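Side-chain contacts in flagellar regulatory protein C (Vibrio cholerae, PDB 4QHS), which probably hydrolyses ATP as a heptameric AAA+ ring to activate sigma-54-dependent transcription of flagellar genes: residues D32-T37 with D150-A155; Y57-S62 with G110-L115; M81-L86 with Q126-R131; E135-R140 with S146-V151. All coordinates share one frame; numbering follows the deposited sequence.

Overall arrangement
All four contacts belong to the AAA+ ATPase core, and they differ in burial and chemistry. Interactions 1 and 2 are buried and their centres lie about 6 Å apart. Each ties a helix to a strand of the central parallel sheet, and strands 112-116 and 152-157 are neighbours there. Both rest on polar side chains inside the fold, an arginine in one and a histidine with a threonine in the other. Interaction 3 is a surface ion pair between two helices. Interaction 4 is partly buried and is held mainly by backbone bonds of a hairpin. It follows helix 123-135 of interaction 3 and shares Asp150 and Val151 with interaction 1.

Interaction 1: D32-T37 with D150-A155; sequences DKVAKT and DVRVLA
Arg152 reaches from strand 152-157 to the C-terminal end of helix 23-35. Its guanidinium meets backbone carbonyls there. Arg152 NH2 donates to Val34 O at 2.9 Å, with an N-H...O angle of 150°. This oxygen lies close to the guanidinium plane, but NH2 stands above the carbonyl plane of Val34, not on a lone pair. Arg152 NH1 makes a weak bond to Ala35 O at 3.4 Å, also near the plane. Thr37 O lies over one face, 3.2 Å from Arg152 NH1, at an angle too poor for a hydrogen bond. A chi1 of -155° swings Arg152 CG away from the backbone N, and the bend at chi2 turns the chain to the helix. NE donates to Ala39 O, a further bond that limits the rotation of the group.

The tight part is centred on Val34 O. Besides Arg152 NH2, Val34 O accepts Thr37 N at 2.6 Å and Thr37 OG1 at 2.9 Å. OG1 arrives in the carbonyl plane, on a lone pair. The guanidinium therefore joins an oxygen already gripped by Thr37, just past the helix. Its positive charge probably offsets the partial negative charge of the carbonyls at the helix C-terminus. The Val34 side chain crosses Arg152 at about a right angle, with Val34 CB 3.9 Å from Arg152 NH2. It also packs on Ile246 of a second subunit.

The other side is looser. Thr37 is partly exposed, and its OG1 stays 4.0 Å from Arg152 NH2 and bonds Val34 O and Ala39 N instead. The arrangement is a C-terminal helix end bound by a buried arginine of the central parallel sheet, within the alpha/beta fold of an AAA+ domain.

Interaction 2: Y57-S62 with G110-L115; sequences YIHNAS and GGTILL
His59 and Thr112 carry this contact between helix 51-61 and strand 112-116. Before them in the helix, Ile58 points its side chain toward the strand but stays short of it. It packs instead on Ala35 and Arg152.

His59 comes next. With chi1 at -179° the ring leaves the helix opposite the backbone N and reaches out to the strand. Thr112 OG1 lies at the ring edge, in its plane, and bonds His59 ND1 at 2.9 Å. The angle is 156°, and either atom could be the donor. Thr112 CB lies alongside, 3.2 Å from His59 ND1, so the C-O bond is turned across the nitrogen. The other ring nitrogen, NE2, bonds Gly67 O, which fixes the ring in rotation.

Ser62 ends the segment. Its OG bonds back to His59 O at 2.8 Å, and its N binds the same oxygen from the same face. One water links the segments: it donates to Ser62 OG at 2.7 Å and bonds Thr112 OG1 at 2.9 Å.

Phe69 of strand 69-73 meets the His59 ring edge-to-face. Helix 51-61 thus sits over the parallel sheet, with helix 23-35 against Ile58 and Ala61.

Interaction 3: M81-L86 with Q126-R131; sequences MLEATL and QAKLLR
Glu83 and Lys128 cross at about a right angle between helix 82-87 and helix 123-135. The glutamate CG is anti to its backbone N (chi1 176°), and the chain runs on extended beyond CG. This carries the carboxylate out to the other helix, although the first bond of the side chain does not aim there. The lysine starts toward Glu83 and then bends at chi2 and chi3. These bends bring CE and NZ to the carboxylate oxygen OE2.

OE2 does the touching. Glu83 OE2 lies 3.3 Å from Lys128 CE and 3.5 Å from Lys128 NZ. The second pair is a salt bridge, but it is long and no hydrogen bond forms. The other oxygen stays farther off, with Glu83 OE1 4.1 Å from Lys128 CE. The last methylene thus comes closer to the carboxylate than the charged nitrogen does.

The two helices belong to the sigma-54 interaction domain of the AAA+ core. Their backbones stay well apart, 9.2 Å between the CA atoms of Glu83 and Lys128. Both residues are partly exposed, so solvent probably weakens the attraction.

Lys128 has a stronger partner elsewhere. Its NZ forms a salt bridge with Asp79 of a second subunit, and its chain packs on Pro78 there. The ammonium group is therefore shared between its own chain and the neighbour. The Glu83 side chain also packs on Asn124 and Leu125 of helix 123-135 and on Leu141.

Interaction 4: E135-R140 with S146-V151; sequences EREVER and SIKLDV
A two-stranded antiparallel beta hairpin follows helix 123-135, and its strands 137-139 and 146-148 pair side by side here. Val138 and Ile147 form its hydrogen-bonded pair. Val138 N donates to Ile147 O at 2.9 Å, and Ile147 N donates to Val138 O at 2.6 Å, nearly along the C=O axis. Glu137 and Lys148 form a non-hydrogen-bonded pair. Glu137 CA also makes a CA-H...O contact with Ile147 O. Past the strands, Leu149 N bonds Arg136 O at 3.1 Å, but it stands 46° out of that carbonyl plane.

The two faces differ. On the face of Val138 and Ile147, the contacts are apolar. Val138 CG1 lies between its own backbone N and carbonyl carbon (chi1 61°). There Val138 CG1 meets Leu149 CD1 at 3.7 Å, the two side chains crossing obliquely. Val138 CG1 also touches Ile147 CB at 4.1 Å.

On the other face, Glu137 extends beside Lys148, both pointing the same way. Glu137 OE2 lies 3.5 Å from Lys148 CD, but the charged ends stay beyond salt-bridge distance. Ser146 OG gives a weak bond to Glu137 OE1 at 3.2 Å. Lys148 is exposed.

At the start of the hairpin, Arg136 has positive phi as the chain leaves the helix. Its guanidinium lies obliquely to Val151 O, at an angle too poor for a hydrogen bond. Arg140 forms salt bridges with Glu90 and Glu106. A hairpin placed between this helix and strand 152-157 of the central sheet is consistent with the pre-sensor 1 insertion of sigma-54 activators.

Interaction 1: D32-T37 with D150-A155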
loop_
_atom_site.group_PDB
_atom_site.type_symbol
_atom_site.label_atom_id
_atom_site.label_comp_id
_atom_site.label_asym_id
_atom_site.label_seq_id
_atom_site.Cartn_x
_atom_site.Cartn_y
_atom_site.Cartn_z
ATOM N N ASP A 32 10.641 50.683 -13.883
ATOM C CA ASP A 32 11.476 51.755 -13.333
ATOM C C ASP A 32 10.895 52.302 -12.031
ATOM O O ASP A 32 11.635 52.609 -11.089
ATOM C CB ASP A 32 11.641 52.896 -14.343
ATOM C CG ASP A 32 12.624 52.564 -15.454
ATOM O OD1 ASP A 32 13.493 51.692 -15.242
ATOM O OD2 ASP A 32 12.530 53.187 -16.537
ATOM N N LYS A 33 9.587 52.398 -11.980
ATOM C CA LYS A 33 8.929 52.807 -10.770
ATOM C C LYS A 33 9.139 51.853 -9.612
ATOM O O LYS A 33 9.578 52.292 -8.587
ATOM C CB LYS A 33 7.450 53.057 -10.996
ATOM C CG LYS A 33 7.101 54.484 -11.213
ATOM C CD LYS A 33 5.709 54.650 -11.725
ATOM C CE LYS A 33 5.297 56.087 -11.785
ATOM N NZ LYS A 33 3.946 56.211 -12.305
ATOM N N VAL A 34 8.826 50.571 -9.752
ATOM C CA VAL A 34 9.031 49.640 -8.627
ATOM C C VAL A 34 10.470 49.568 -8.216
ATOM O O VAL A 34 10.776 49.461 -7.024
ATOM C CB VAL A 34 8.667 48.150 -8.892
ATOM C CG1 VAL A 34 7.582 47.673 -7.934
ATOM C CG2 VAL A 34 8.405 47.862 -10.342
ATOM N N ALA A 35 11.338 49.573 -9.223
ATOM C CA ALA A 35 12.757 49.321 -9.009
ATOM C C ALA A 35 13.294 50.265 -7.950
ATOM O O ALA A 35 14.044 49.854 -7.082
ATOM C CB ALA A 35 13.535 49.455 -10.311
ATOM N N LYS A 36 12.855 51.498 -7.994
ATOM C CA LYS A 36 13.290 52.471 -7.042
ATOM C C LYS A 36 12.871 52.148 -5.626
ATOM O O LYS A 36 13.415 52.688 -4.700
ATOM C CB LYS A 36 12.820 53.851 -7.463
ATOM C CG LYS A 36 13.645 54.426 -8.573
ATOM C CD LYS A 36 12.806 54.841 -9.751
ATOM C CE LYS A 36 13.026 56.301 -10.129
ATOM N NZ LYS A 36 11.962 57.197 -9.605
ATOM N N THR A 37 11.920 51.250 -5.460
ATOM C CA THR A 37 11.493 50.833 -4.136
ATOM C C THR A 37 11.996 49.458 -3.732
ATOM O O THR A 37 12.754 48.856 -4.429
ATOM C CB THR A 37 9.982 50.858 -4.012
ATOM O OG1 THR A 37 9.436 49.650 -4.511
ATOM C CG2 THR A 37 9.423 51.990 -4.789
ATOM N N ASP A 150 18.157 41.009 4.606
ATOM C CA ASP A 150 17.976 42.305 3.959
ATOM C C ASP A 150 18.019 42.059 2.451
ATOM O O ASP A 150 19.049 42.274 1.809
ATOM C CB ASP A 150 19.064 43.298 4.385
ATOM C CG ASP A 150 18.988 44.635 3.625
ATOM O OD1 ASP A 150 17.871 45.124 3.347
ATOM O OD2 ASP A 150 20.059 45.199 3.305
ATOM N N VAL A 151 16.912 41.571 1.907
ATOM C CA VAL A 151 16.878 41.025 0.555
ATOM C C VAL A 151 15.593 41.430 -0.195
ATOM O O VAL A 151 14.486 41.282 0.313
ATOM C CB VAL A 151 16.986 39.467 0.576
ATOM C CG1 VAL A 151 16.827 38.880 -0.827
ATOM C CG2 VAL A 151 18.307 39.011 1.203
ATOM N N ARG A 152 15.767 41.941 -1.408
ATOM C CA ARG A 152 14.658 42.319 -2.267
ATOM C C ARG A 152 14.217 41.092 -3.044
ATOM O O ARG A 152 15.043 40.374 -3.622
ATOM C CB ARG A 152 15.073 43.444 -3.227
ATOM C CG ARG A 152 13.932 44.324 -3.731
ATOM C CD ARG A 152 13.524 44.011 -5.161
ATOM N NE ARG A 152 12.365 44.814 -5.562
ATOM C CZ ARG A 152 12.430 46.010 -6.146
ATOM N NH1 ARG A 152 13.607 46.557 -6.423
ATOM N NH2 ARG A 152 11.310 46.660 -6.464
ATOM N N VAL A 153 12.919 40.846 -3.063
ATOM C CA VAL A 153 12.398 39.668 -3.729
ATOM C C VAL A 153 11.734 39.986 -5.066
ATOM O O VAL A 153 10.858 40.851 -5.161
ATOM C CB VAL A 153 11.388 38.937 -2.847
ATOM C CG1 VAL A 153 10.683 37.871 -3.648
ATOM C CG2 VAL A 153 12.098 38.336 -1.645
ATOM N N LEU A 154 12.190 39.286 -6.092
ATOM C CA LEU A 154 11.530 39.253 -7.378
ATOM C C LEU A 154 11.052 37.826 -7.585
ATOM O O LEU A 154 11.736 36.885 -7.179
ATOM C CB LEU A 154 12.469 39.686 -8.515
ATOM C CG LEU A 154 13.269 40.986 -8.400
ATOM C CD1 LEU A 154 14.108 41.162 -9.639
ATOM C CD2 LEU A 154 12.384 42.185 -8.200
ATOM N N ALA A 155 9.882 37.674 -8.198
ATOM C CA ALA A 155 9.356 36.357 -8.555
ATOM C C ALA A 155 8.769 36.353 -9.958
ATOM O O ALA A 155 8.416 37.404 -10.489
ATOM C CB ALA A 155 8.303 35.918 -7.568
#

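Interaction 2: Y57-S62 with G110-L115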
loop_
_atom_site.group_PDB
_atom_site.type_symbol
_atom_site.label_atom_id
_atom_site.label_comp_id
_atom_site.label_asym_id
_atom_site.label_seq_id
_atom_site.Cartn_x
_atom_site.Cartn_y
_atom_site.Cartn_z
ATOM N N TYR A 57 17.061 43.888 -14.988
ATOM C CA TYR A 57 16.882 45.309 -15.247
ATOM C C TYR A 57 16.389 46.009 -13.986
ATOM O O TYR A 57 16.824 47.105 -13.650
ATOM C CB TYR A 57 15.895 45.507 -16.386
ATOM C CG TYR A 57 15.506 46.934 -16.645
ATOM C CD1 TYR A 57 14.526 47.561 -15.886
ATOM C CD2 TYR A 57 16.099 47.650 -17.670
ATOM C CE1 TYR A 57 14.166 48.868 -16.132
ATOM C CE2 TYR A 57 15.738 48.958 -17.927
ATOM C CZ TYR A 57 14.773 49.562 -17.154
ATOM O OH TYR A 57 14.416 50.869 -17.412
ATOM N N ILE A 58 15.465 45.367 -13.288
ATOM C CA ILE A 58 14.930 45.961 -12.080
ATOM C C ILE A 58 16.047 46.131 -11.039
ATOM O O ILE A 58 16.178 47.195 -10.429
ATOM C CB ILE A 58 13.774 45.119 -11.525
ATOM C CG1 ILE A 58 12.540 45.336 -12.405
ATOM C CG2 ILE A 58 13.488 45.501 -10.079
ATOM C CD1 ILE A 58 11.349 44.488 -12.045
ATOM N N HIS A 59 16.863 45.093 -10.878
ATOM C CA HIS A 59 17.992 45.112 -9.945
ATOM C C HIS A 59 18.906 46.294 -10.210
ATOM O O HIS A 59 19.242 47.042 -9.300
ATOM C CB HIS A 59 18.790 43.814 -10.048
ATOM C CG HIS A 59 19.950 43.743 -9.113
ATOM N ND1 HIS A 59 19.803 43.445 -7.774
ATOM C CD2 HIS A 59 21.278 43.924 -9.318
ATOM C CE1 HIS A 59 20.992 43.443 -7.195
ATOM N NE2 HIS A 59 21.904 43.724 -8.111
ATOM N N ASN A 60 19.284 46.462 -11.472
ATOM C CA ASN A 60 20.229 47.497 -11.853
ATOM C C ASN A 60 19.642 48.892 -11.758
ATOM O O ASN A 60 20.387 49.865 -11.661
ATOM C CB ASN A 60 20.754 47.248 -13.274
ATOM C CG ASN A 60 21.484 45.917 -13.399
ATOM O OD1 ASN A 60 22.202 45.500 -12.487
ATOM N ND2 ASN A 60 21.297 45.243 -14.526
ATOM N N ALA A 61 18.315 49.001 -11.770
ATOM C CA ALA A 61 17.692 50.321 -11.689
ATOM C C ALA A 61 17.419 50.695 -10.237
ATOM O O ALA A 61 17.047 51.821 -9.929
ATOM C CB ALA A 61 16.413 50.358 -12.498
ATOM N N SER A 62 17.604 49.731 -9.347
ATOM C CA SER A 62 17.274 49.908 -7.947
ATOM C C SER A 62 18.528 50.309 -7.178
ATOM O O SER A 62 19.636 50.091 -7.649
ATOM C CB SER A 62 16.681 48.606 -7.378
ATOM O OG SER A 62 17.708 47.725 -6.999
ATOM N N GLY A 110 21.769 41.811 1.203
ATOM C CA GLY A 110 22.090 43.158 0.759
ATOM C C GLY A 110 21.754 43.386 -0.698
ATOM O O GLY A 110 21.920 44.499 -1.196
ATOM N N GLY A 111 21.270 42.343 -1.378
ATOM C CA GLY A 111 20.945 42.437 -2.794
ATOM C C GLY A 111 19.528 42.039 -3.191
ATOM O O GLY A 111 18.550 42.505 -2.605
ATOM N N THR A 112 19.424 41.180 -4.203
ATOM C CA THR A 112 18.133 40.789 -4.773
ATOM C C THR A 112 18.083 39.309 -5.074
ATOM O O THR A 112 19.069 38.723 -5.546
ATOM C CB THR A 112 17.834 41.563 -6.081
ATOM O OG1 THR A 112 17.757 42.953 -5.791
ATOM C CG2 THR A 112 16.525 41.123 -6.689
ATOM N N ILE A 113 16.973 38.669 -4.784
ATOM C CA ILE A 113 16.785 37.294 -5.176
ATOM C C ILE A 113 15.629 37.181 -6.142
ATOM O O ILE A 113 14.636 37.825 -5.986
ATOM C CB ILE A 113 16.617 36.357 -3.977
ATOM C CG1 ILE A 113 16.640 34.905 -4.427
ATOM C CG2 ILE A 113 15.356 36.604 -3.291
ATOM C CD1 ILE A 113 16.917 33.938 -3.348
ATOM N N LEU A 114 15.814 36.380 -7.170
ATOM C CA LEU A 114 14.798 36.090 -8.133
ATOM C C LEU A 114 14.300 34.681 -7.960
ATOM O O LEU A 114 15.036 33.754 -8.079
ATOM C CB LEU A 114 15.325 36.268 -9.538
ATOM C CG LEU A 114 14.504 35.639 -10.647
ATOM C CD1 LEU A 114 13.127 36.170 -10.664
ATOM C CD2 LEU A 114 15.148 35.915 -11.923
ATOM N N LEU A 115 13.029 34.538 -7.668
ATOM C CA LEU A 115 12.444 33.238 -7.540
ATOM C C LEU A 115 11.633 32.928 -8.766
ATOM O O LEU A 115 10.492 33.266 -8.846
ATOM C CB LEU A 115 11.579 33.169 -6.310
ATOM C CG LEU A 115 12.235 33.608 -5.033
ATOM C CD1 LEU A 115 11.182 33.809 -4.062
ATOM C CD2 LEU A 115 13.172 32.583 -4.553
HETATM O O HOH W 1 16.323 45.458 -6.396
#

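Interaction 3: M81-L86 with Q126-R131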
loop_
_atom_site.group_PDB
_atom_site.type_symbol
_atom_site.label_atom_id
_atom_site.label_comp_id
_atom_site.label_asym_id
_atom_site.label_seq_id
_atom_site.Cartn_x
_atom_site.Cartn_y
_atom_site.Cartn_z
ATOM N N MET A 81 15.687 19.182 -4.278
ATOM C CA MET A 81 16.624 19.970 -3.483
ATOM C C MET A 81 16.225 21.417 -3.342
ATOM O O MET A 81 16.971 22.194 -2.741
ATOM C CB MET A 81 18.020 19.889 -4.088
ATOM C CG MET A 81 18.660 18.535 -3.877
ATOM S SD MET A 81 19.068 18.325 -2.121
ATOM C CE MET A 81 20.362 19.566 -1.947
ATOM N N LEU A 82 15.054 21.775 -3.873
ATOM C CA LEU A 82 14.635 23.181 -3.925
ATOM C C LEU A 82 14.645 23.834 -2.552
ATOM O O LEU A 82 15.214 24.899 -2.378
ATOM C CB LEU A 82 13.237 23.313 -4.529
ATOM C CG LEU A 82 12.585 24.707 -4.447
ATOM C CD1 LEU A 82 13.469 25.778 -5.113
ATOM C CD2 LEU A 82 11.185 24.700 -5.098
ATOM N N GLU A 83 14.002 23.181 -1.588
ATOM C CA GLU A 83 13.929 23.692 -0.226
ATOM C C GLU A 83 15.322 23.795 0.398
ATOM O O GLU A 83 15.645 24.796 1.050
ATOM C CB GLU A 83 13.019 22.805 0.623
ATOM C CG GLU A 83 12.941 23.188 2.072
ATOM C CD GLU A 83 11.797 22.480 2.775
ATOM O OE1 GLU A 83 10.699 22.377 2.181
ATOM O OE2 GLU A 83 11.986 22.022 3.914
ATOM N N ALA A 84 16.161 22.789 0.179
ATOM C CA ALA A 84 17.518 22.843 0.728
ATOM C C ALA A 84 18.333 23.979 0.095
ATOM O O ALA A 84 19.105 24.666 0.775
ATOM C CB ALA A 84 18.222 21.527 0.538
ATOM N N THR A 85 18.165 24.175 -1.205
ATOM C CA THR A 85 18.905 25.216 -1.901
ATOM C C THR A 85 18.459 26.599 -1.430
ATOM O O THR A 85 19.281 27.461 -1.147
ATOM C CB THR A 85 18.719 25.112 -3.401
ATOM O OG1 THR A 85 17.322 25.147 -3.685
ATOM C CG2 THR A 85 19.248 23.800 -3.882
ATOM N N LEU A 86 17.154 26.790 -1.310
ATOM C CA LEU A 86 16.605 28.075 -0.866
ATOM C C LEU A 86 17.032 28.473 0.550
ATOM O O LEU A 86 17.490 29.601 0.778
ATOM C CB LEU A 86 15.074 28.045 -0.937
ATOM C CG LEU A 86 14.490 28.682 -2.195
ATOM C CD1 LEU A 86 12.968 28.543 -2.216
ATOM C CD2 LEU A 86 14.913 30.156 -2.326
ATOM N N GLN A 126 5.734 27.047 0.698
ATOM C CA GLN A 126 5.142 28.375 0.634
ATOM C C GLN A 126 4.982 28.990 2.017
ATOM O O GLN A 126 5.216 30.183 2.204
ATOM C CB GLN A 126 3.779 28.335 -0.044
ATOM C CG GLN A 126 3.801 28.006 -1.504
ATOM C CD GLN A 126 2.381 27.885 -2.035
ATOM O OE1 GLN A 126 1.507 28.653 -1.643
ATOM N NE2 GLN A 126 2.138 26.896 -2.877
ATOM N N ALA A 127 4.529 28.179 2.967
ATOM C CA ALA A 127 4.425 28.615 4.356
ATOM C C ALA A 127 5.803 29.012 4.882
ATOM O O ALA A 127 5.931 29.985 5.612
ATOM C CB ALA A 127 3.804 27.518 5.239
ATOM N N LYS A 128 6.842 28.307 4.499
ATOM C CA LYS A 128 8.166 28.701 4.925
ATOM C C LYS A 128 8.562 30.033 4.312
ATOM O O LYS A 128 9.127 30.868 4.964
ATOM C CB LYS A 128 9.208 27.647 4.583
ATOM C CG LYS A 128 9.013 26.290 5.164
ATOM C CD LYS A 128 10.198 25.917 5.983
ATOM C CE LYS A 128 10.777 24.590 5.611
ATOM N NZ LYS A 128 11.422 23.951 6.787
ATOM N N LEU A 129 8.244 30.212 3.047
ATOM C CA LEU A 129 8.556 31.450 2.341
ATOM C C LEU A 129 7.825 32.632 2.946
ATOM O O LEU A 129 8.390 33.722 3.095
ATOM C CB LEU A 129 8.196 31.330 0.862
ATOM C CG LEU A 129 8.432 32.539 -0.043
ATOM C CD1 LEU A 129 9.861 33.106 0.096
ATOM C CD2 LEU A 129 8.147 32.151 -1.499
ATOM N N LEU A 130 6.588 32.407 3.325
ATOM C CA LEU A 130 5.778 33.418 3.927
ATOM C C LEU A 130 6.409 33.939 5.182
ATOM O O LEU A 130 6.439 35.099 5.415
ATOM C CB LEU A 130 4.405 32.878 4.243
ATOM C CG LEU A 130 3.492 33.905 4.862
ATOM C CD1 LEU A 130 3.097 34.871 3.831
ATOM C CD2 LEU A 130 2.300 33.267 5.401
ATOM N N ARG A 131 6.914 33.049 5.984
ATOM C CA ARG A 131 7.546 33.425 7.202
ATOM C C ARG A 131 8.831 34.197 6.973
ATOM O O ARG A 131 9.113 35.140 7.651
ATOM C CB ARG A 131 7.763 32.218 8.077
ATOM C CG ARG A 131 8.176 32.555 9.437
ATOM C CD ARG A 131 8.856 31.411 10.070
ATOM N NE ARG A 131 8.014 30.731 11.043
ATOM C CZ ARG A 131 8.039 29.423 11.257
ATOM N NH1 ARG A 131 8.856 28.662 10.548
ATOM N NH2 ARG A 131 7.260 28.875 12.171
#

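Interaction 4: E135-R140 with S146-V151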
loop_
_atom_site.group_PDB
_atom_site.type_symbol
_atom_site.label_atom_id
_atom_site.label_comp_id
_atom_site.label_asym_id
_atom_site.label_seq_id
_atom_site.Cartn_x
_atom_site.Cartn_y
_atom_site.Cartn_z
ATOM N N GLU A 135 9.062 37.864 8.609
ATOM C CA GLU A 135 9.990 38.104 9.699
ATOM C C GLU A 135 11.269 38.712 9.178
ATOM O O GLU A 135 12.062 39.240 9.960
ATOM C CB GLU A 135 10.313 36.807 10.455
ATOM C CG GLU A 135 9.099 36.013 10.925
ATOM C CD GLU A 135 8.199 36.807 11.850
ATOM O OE1 GLU A 135 8.709 37.667 12.606
ATOM O OE2 GLU A 135 6.974 36.580 11.818
ATOM N N ARG A 136 11.470 38.622 7.888
ATOM C CA ARG A 136 12.714 39.025 7.323
ATOM C C ARG A 136 13.841 38.322 8.049
ATOM O O ARG A 136 14.767 38.932 8.488
ATOM C CB ARG A 136 12.850 40.520 7.424
ATOM C CG ARG A 136 12.275 41.250 6.264
ATOM C CD ARG A 136 12.502 40.472 4.985
ATOM N NE ARG A 136 11.684 40.930 3.867
ATOM C CZ ARG A 136 11.823 40.494 2.625
ATOM N NH1 ARG A 136 12.746 39.589 2.348
ATOM N NH2 ARG A 136 11.046 40.966 1.663
ATOM N N GLU A 137 13.722 37.015 8.156
ATOM C CA GLU A 137 14.685 36.123 8.782
ATOM C C GLU A 137 14.571 34.763 8.116
ATOM O O GLU A 137 13.492 34.378 7.648
ATOM C CB GLU A 137 14.435 35.986 10.285
ATOM C CG GLU A 137 14.843 37.191 11.104
ATOM C CD GLU A 137 14.555 37.016 12.580
ATOM O OE1 GLU A 137 13.963 35.977 12.951
ATOM O OE2 GLU A 137 14.922 37.921 13.365
ATOM N N VAL A 138 15.663 34.029 8.103
ATOM C CA VAL A 138 15.663 32.697 7.573
ATOM C C VAL A 138 16.392 31.736 8.473
ATOM O O VAL A 138 17.182 32.123 9.278
ATOM C CB VAL A 138 16.229 32.657 6.162
ATOM C CG1 VAL A 138 17.630 33.124 6.150
ATOM C CG2 VAL A 138 16.143 31.292 5.625
ATOM N N GLU A 139 16.080 30.472 8.338
ATOM C CA GLU A 139 16.675 29.435 9.124
ATOM C C GLU A 139 17.081 28.352 8.201
ATOM O O GLU A 139 16.369 28.039 7.307
ATOM C CB GLU A 139 15.657 28.852 10.049
ATOM C CG GLU A 139 15.826 29.241 11.434
ATOM C CD GLU A 139 14.533 29.639 12.051
ATOM O OE1 GLU A 139 13.756 30.349 11.386
ATOM O OE2 GLU A 139 14.291 29.244 13.205
ATOM N N ARG A 140 18.221 27.759 8.440
ATOM C CA ARG A 140 18.675 26.676 7.612
ATOM C C ARG A 140 17.973 25.411 8.027
ATOM O O ARG A 140 17.564 25.300 9.153
ATOM C CB ARG A 140 20.173 26.503 7.758
ATOM C CG ARG A 140 21.009 27.446 6.948
ATOM C CD ARG A 140 22.424 27.305 7.331
ATOM N NE ARG A 140 23.290 28.248 6.673
ATOM C CZ ARG A 140 24.603 28.229 6.775
ATOM N NH1 ARG A 140 25.179 27.326 7.508
ATOM N NH2 ARG A 140 25.329 29.109 6.155
ATOM N N SER A 146 18.041 31.694 13.506
ATOM C CA SER A 146 17.539 32.500 12.406
ATOM C C SER A 146 18.570 33.553 11.994
ATOM O O SER A 146 19.146 34.243 12.830
ATOM C CB SER A 146 16.206 33.159 12.779
ATOM O OG SER A 146 16.391 34.141 13.780
ATOM N N ILE A 147 18.807 33.650 10.693
ATOM C CA ILE A 147 19.674 34.678 10.132
ATOM C C ILE A 147 18.836 35.873 9.670
ATOM O O ILE A 147 17.894 35.718 8.886
ATOM C CB ILE A 147 20.502 34.133 8.943
ATOM C CG1 ILE A 147 21.403 32.983 9.396
ATOM C CG2 ILE A 147 21.345 35.225 8.314
ATOM C CD1 ILE A 147 21.041 31.650 8.765
ATOM N N LYS A 148 19.169 37.057 10.177
ATOM C CA LYS A 148 18.537 38.302 9.742
ATOM C C LYS A 148 18.750 38.528 8.249
ATOM O O LYS A 148 19.866 38.348 7.749
ATOM C CB LYS A 148 19.103 39.480 10.523
ATOM C CG LYS A 148 18.055 40.327 11.201
ATOM C CD LYS A 148 17.793 39.849 12.626
ATOM C CE LYS A 148 18.861 40.351 13.597
ATOM N NZ LYS A 148 18.633 39.844 14.990
ATOM N N LEU A 149 17.726 38.994 7.558
ATOM C CA LEU A 149 17.794 39.203 6.132
ATOM C C LEU A 149 17.530 40.623 5.694
ATOM O O LEU A 149 16.788 41.331 6.307
ATOM C CB LEU A 149 16.801 38.296 5.444
ATOM C CG LEU A 149 17.167 36.840 5.285
ATOM C CD1 LEU A 149 16.096 36.110 4.584
ATOM C CD2 LEU A 149 18.429 36.736 4.511
ATOM N N ASP A 150 18.157 41.009 4.606
ATOM C CA ASP A 150 17.976 42.305 3.959
ATOM C C ASP A 150 18.019 42.059 2.451
ATOM O O ASP A 150 19.049 42.274 1.809
ATOM C CB ASP A 150 19.064 43.298 4.385
ATOM C CG ASP A 150 18.988 44.635 3.625
ATOM O OD1 ASP A 150 17.871 45.124 3.347
ATOM O OD2 ASP A 150 20.059 45.199 3.305
ATOM N N VAL A 151 16.912 41.571 1.907
ATOM C CA VAL A 151 16.878 41.025 0.555
ATOM C C VAL A 151 15.593 41.430 -0.195
ATOM O O VAL A 151 14.486 41.282 0.313
ATOM C CB VAL A 151 16.986 39.467 0.576
ATOM C CG1 VAL A 151 16.827 38.880 -0.827
ATOM C CG2 VAL A 151 18.307 39.011 1.203
#